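Local coordinates for protein hydrolase (Burkholderia cenocepacia, PDB 4QKU) that probably hydrolyses fumarylacetoacetate to fumarate and acetoacetate, the last step of phenylalanine and tyrosine breakdown, as a metal-dependent enzyme of the FAH family, at residues A17-A22 and A291-R296; S109-F112 and A117-R120. One frame throughout, in Å; residues are numbered along the deposited sequence.

Interaction 1 (A17-A22 and A291-R296); sequences ATLDPA and ALEPFR
Leu19 reaches across to Glu293 and Pro294 with both of its methyl groups. Methyl CD1 of Leu19 lies against the aliphatic root of Glu293, 3.9 Å from its CB, while CD2 comes down on the Pro294 ring, with Leu19 CD2 and Pro294 CD also 3.9 Å apart. The base of the leucine takes part too, Leu19 CB standing 4.0 Å from Pro294 CG, so the proline is met along the leucine side chain and not at its end alone. Leu19 CD2 also touches Ala291, 4.1 Å from its CA. The contact joins two short 3-10 turns: one in the N-terminal arm that precedes strand 44-49, the other in the connection from strand 280-288 to strand 296-297 of the C-terminal FAA hydrolase region. Glu293 extends at chi1 (179°) and bends at chi2, which leaves its CB and CG against Leu19 and carries its carboxylate off to Arg296. There Glu293 OE1 takes both NE of Arg296, at 2.9 Å, and NH2, a side-on grip in the guanidinium plane that forms a salt bridge. Arg296 NH2 also pairs with Glu245, and Arg105 of helix 98-111 packs beside both Leu19 and Ala291.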
# COMPACT_ATOMS: atom_id res chain seq x y z
N ALA B 17 19.33 -14.23 28.23
CA ALA B 17 19.95 -13.57 29.39
C ALA B 17 19.63 -12.06 29.47
O ALA B 17 19.58 -11.48 30.56
CB ALA B 17 21.46 -13.79 29.36
N THR B 18 19.39 -11.45 28.31
CA THR B 18 19.01 -10.06 28.23
C THR B 18 17.59 -9.81 28.73
O THR B 18 17.19 -8.66 28.85
CB THR B 18 19.07 -9.52 26.78
OG1 THR B 18 18.05 -10.17 25.98
CG2 THR B 18 20.44 -9.74 26.15
N LEU B 19 16.81 -10.87 28.99
CA LEU B 19 15.46 -10.70 29.55
C LEU B 19 15.45 -10.75 31.08
O LEU B 19 14.39 -10.62 31.68
CB LEU B 19 14.49 -11.76 29.01
CG LEU B 19 14.47 -12.01 27.50
CD1 LEU B 19 13.77 -13.32 27.14
CD2 LEU B 19 13.82 -10.84 26.79
N ASP B 20 16.61 -10.99 31.68
CA ASP B 20 16.76 -11.11 33.13
C ASP B 20 16.24 -9.88 33.88
O ASP B 20 16.78 -8.79 33.72
CB ASP B 20 18.23 -11.33 33.47
CG ASP B 20 18.47 -11.60 34.93
OD1 ASP B 20 17.50 -11.79 35.70
OD2 ASP B 20 19.66 -11.65 35.33
N PRO B 21 15.19 -10.05 34.71
CA PRO B 21 14.61 -8.90 35.43
C PRO B 21 15.54 -8.27 36.44
O PRO B 21 15.33 -7.12 36.82
CB PRO B 21 13.41 -9.52 36.15
CG PRO B 21 13.02 -10.70 35.32
CD PRO B 21 14.33 -11.25 34.81
N ALA B 22 16.55 -9.01 36.86
CA ALA B 22 17.55 -8.52 37.82
C ALA B 22 18.57 -7.60 37.15
O ALA B 22 19.26 -6.87 37.83
CB ALA B 22 18.26 -9.69 38.46
N ALA B 291 12.11 -8.88 23.11
CA ALA B 291 11.85 -8.17 24.35
C ALA B 291 10.47 -8.50 24.93
O ALA B 291 10.31 -8.47 26.14
CB ALA B 291 11.98 -6.67 24.13
N LEU B 292 9.49 -8.81 24.09
CA LEU B 292 8.16 -9.22 24.58
C LEU B 292 8.06 -10.68 25.02
O LEU B 292 7.00 -11.12 25.45
CB LEU B 292 7.11 -8.97 23.52
CG LEU B 292 7.00 -7.49 23.12
CD1 LEU B 292 6.26 -7.35 21.81
CD2 LEU B 292 6.32 -6.69 24.23
N GLU B 293 9.15 -11.43 24.90
CA GLU B 293 9.10 -12.87 25.20
C GLU B 293 8.54 -13.17 26.60
O GLU B 293 7.71 -14.07 26.73
CB GLU B 293 10.49 -13.53 24.99
CG GLU B 293 10.56 -15.03 25.29
CD GLU B 293 9.62 -15.89 24.43
OE1 GLU B 293 9.12 -15.43 23.39
OE2 GLU B 293 9.42 -17.06 24.79
N PRO B 294 8.95 -12.40 27.62
CA PRO B 294 8.47 -12.73 28.97
C PRO B 294 6.99 -12.46 29.16
O PRO B 294 6.43 -12.88 30.15
CB PRO B 294 9.30 -11.81 29.89
CG PRO B 294 10.51 -11.49 29.12
CD PRO B 294 10.02 -11.40 27.69
N PHE B 295 6.35 -11.81 28.20
CA PHE B 295 4.93 -11.49 28.32
C PHE B 295 4.06 -12.30 27.36
O PHE B 295 2.90 -11.99 27.15
CB PHE B 295 4.78 -9.98 28.13
CG PHE B 295 5.74 -9.21 28.97
CD1 PHE B 295 5.50 -9.04 30.32
CD2 PHE B 295 6.93 -8.75 28.43
CE1 PHE B 295 6.42 -8.38 31.12
CE2 PHE B 295 7.86 -8.08 29.21
CZ PHE B 295 7.60 -7.90 30.56
N ARG B 296 4.63 -13.36 26.81
CA ARG B 296 3.92 -14.28 25.93
C ARG B 296 2.89 -15.01 26.76
O ARG B 296 3.23 -15.52 27.82
CB ARG B 296 4.94 -15.24 25.34
CG ARG B 296 4.39 -16.31 24.43
CD ARG B 296 5.54 -17.17 23.93
NE ARG B 296 6.42 -16.43 23.04
CZ ARG B 296 6.16 -16.19 21.75
NH1 ARG B 296 5.03 -16.60 21.18
NH2 ARG B 296 7.03 -15.48 21.05

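Interaction 2 (S109-F112 and A117-R120); sequences SALF and ATLR
Leu111 and Leu119 meet through the same choice of rotamer: each holds CG anti to its backbone N (chi1 -166° and 176°), with the same turn at chi2, and the two side chains cross at about a right angle. Leu111 CD2 and Leu119 CD2 come to 4.0 Å, and further back Leu111 CG sits 4.1 Å from Leu119 CB. Leu111 CD1 is turned to Thr118, 4.1 Å from its CB. Phe112 adds its ring: Leu119 CD2 approaches obliquely and is 3.6 Å from Phe112 CZ and equally near CE1, so this one methyl touches both Leu111 and the phenylalanine. Here two consecutive helices pack across a short connection in the N-terminal region of the family: helix 98-111 ends and the chain turns, after a four-residue link, into the short and irregular helix 117-120. No direct hydrogen bond links the two backbones; one water does so instead, donating to Leu111 O at 2.8 Å and accepting from Leu119 N at 2.7 Å. Leu111 O has a second donor in Trp26 NE1, and the Trp26 ring also meets that of Phe112, with the planes at about 30°. Leu70 of helix 67-72 touches both leucines, while Leu125 and Val129 of helix 123-129 pack against Leu119.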
# COMPACT_ATOMS: atom_id res chain seq x y z
N SER B 109 22.94 -4.82 25.68
CA SER B 109 22.65 -5.26 27.05
C SER B 109 23.93 -5.41 27.90
O SER B 109 23.94 -5.04 29.06
CB SER B 109 21.88 -6.56 27.06
OG SER B 109 21.46 -6.84 28.38
N ALA B 110 24.99 -5.95 27.31
CA ALA B 110 26.24 -6.18 28.03
C ALA B 110 26.92 -4.88 28.32
O ALA B 110 27.33 -4.61 29.42
CB ALA B 110 27.15 -7.10 27.22
N LEU B 111 27.00 -4.03 27.33
CA LEU B 111 27.68 -2.74 27.46
C LEU B 111 27.04 -1.79 28.48
O LEU B 111 27.74 -1.05 29.17
CB LEU B 111 27.74 -2.06 26.09
CG LEU B 111 28.71 -0.88 26.02
CD1 LEU B 111 30.15 -1.35 26.25
CD2 LEU B 111 28.56 -0.14 24.71
N PHE B 112 25.71 -1.80 28.55
CA PHE B 112 24.99 -0.85 29.38
C PHE B 112 24.57 -1.44 30.69
O PHE B 112 23.92 -0.76 31.48
CB PHE B 112 23.79 -0.26 28.64
CG PHE B 112 24.19 0.70 27.56
CD1 PHE B 112 24.56 1.99 27.88
CD2 PHE B 112 24.26 0.29 26.24
CE1 PHE B 112 24.97 2.88 26.90
CE2 PHE B 112 24.66 1.17 25.25
CZ PHE B 112 25.02 2.47 25.59
N ALA B 117 32.29 -1.37 32.90
CA ALA B 117 32.92 -0.06 33.01
C ALA B 117 33.33 0.56 31.65
O ALA B 117 33.59 1.75 31.59
CB ALA B 117 34.14 -0.16 33.90
N THR B 118 33.37 -0.24 30.59
CA THR B 118 33.96 0.15 29.31
C THR B 118 33.46 1.50 28.80
O THR B 118 34.26 2.41 28.56
CB THR B 118 33.71 -0.93 28.24
OG1 THR B 118 34.21 -2.20 28.72
CG2 THR B 118 34.40 -0.58 26.94
N LEU B 119 32.15 1.64 28.62
CA LEU B 119 31.58 2.92 28.21
C LEU B 119 31.19 3.80 29.39
O LEU B 119 31.30 5.01 29.34
CB LEU B 119 30.37 2.69 27.31
CG LEU B 119 29.63 3.97 26.88
CD1 LEU B 119 30.55 4.93 26.16
CD2 LEU B 119 28.43 3.60 26.01
N ARG B 120 30.74 3.18 30.47
CA ARG B 120 30.27 3.93 31.65
C ARG B 120 31.31 4.91 32.20
O ARG B 120 30.99 6.05 32.49
CB ARG B 120 29.88 2.94 32.72
CG ARG B 120 29.47 3.54 34.03
CD ARG B 120 29.49 2.51 35.14
NE ARG B 120 30.86 2.15 35.52
CZ ARG B 120 31.23 1.00 36.11
NH1 ARG B 120 30.34 0.04 36.38
NH2 ARG B 120 32.49 0.81 36.43
O HOH W 1 30.18 0.18 29.77

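Near the N terminus the chain passes through 17-22, then runs on into the five-stranded antiparallel sheet whose first strand in the chain is 44-49, and along helix 98-111. Interaction 2 closes a tight local turn, with only four residues between its segments, before helix 123-129. Interaction 1 closes far later, when 291-296 comes back to the N-terminal arm across 268 intervening residues; the small loop therefore lies wholly within the large one. Their centres are about 19 Å apart, yet the segments touch where Thr18 CG2 packs 3.6 Å from Ser109 CB. Interaction 2 thus stays within the N-terminal region, whereas interaction 1 joins the N-terminal arm to the C-terminal FAA hydrolase region.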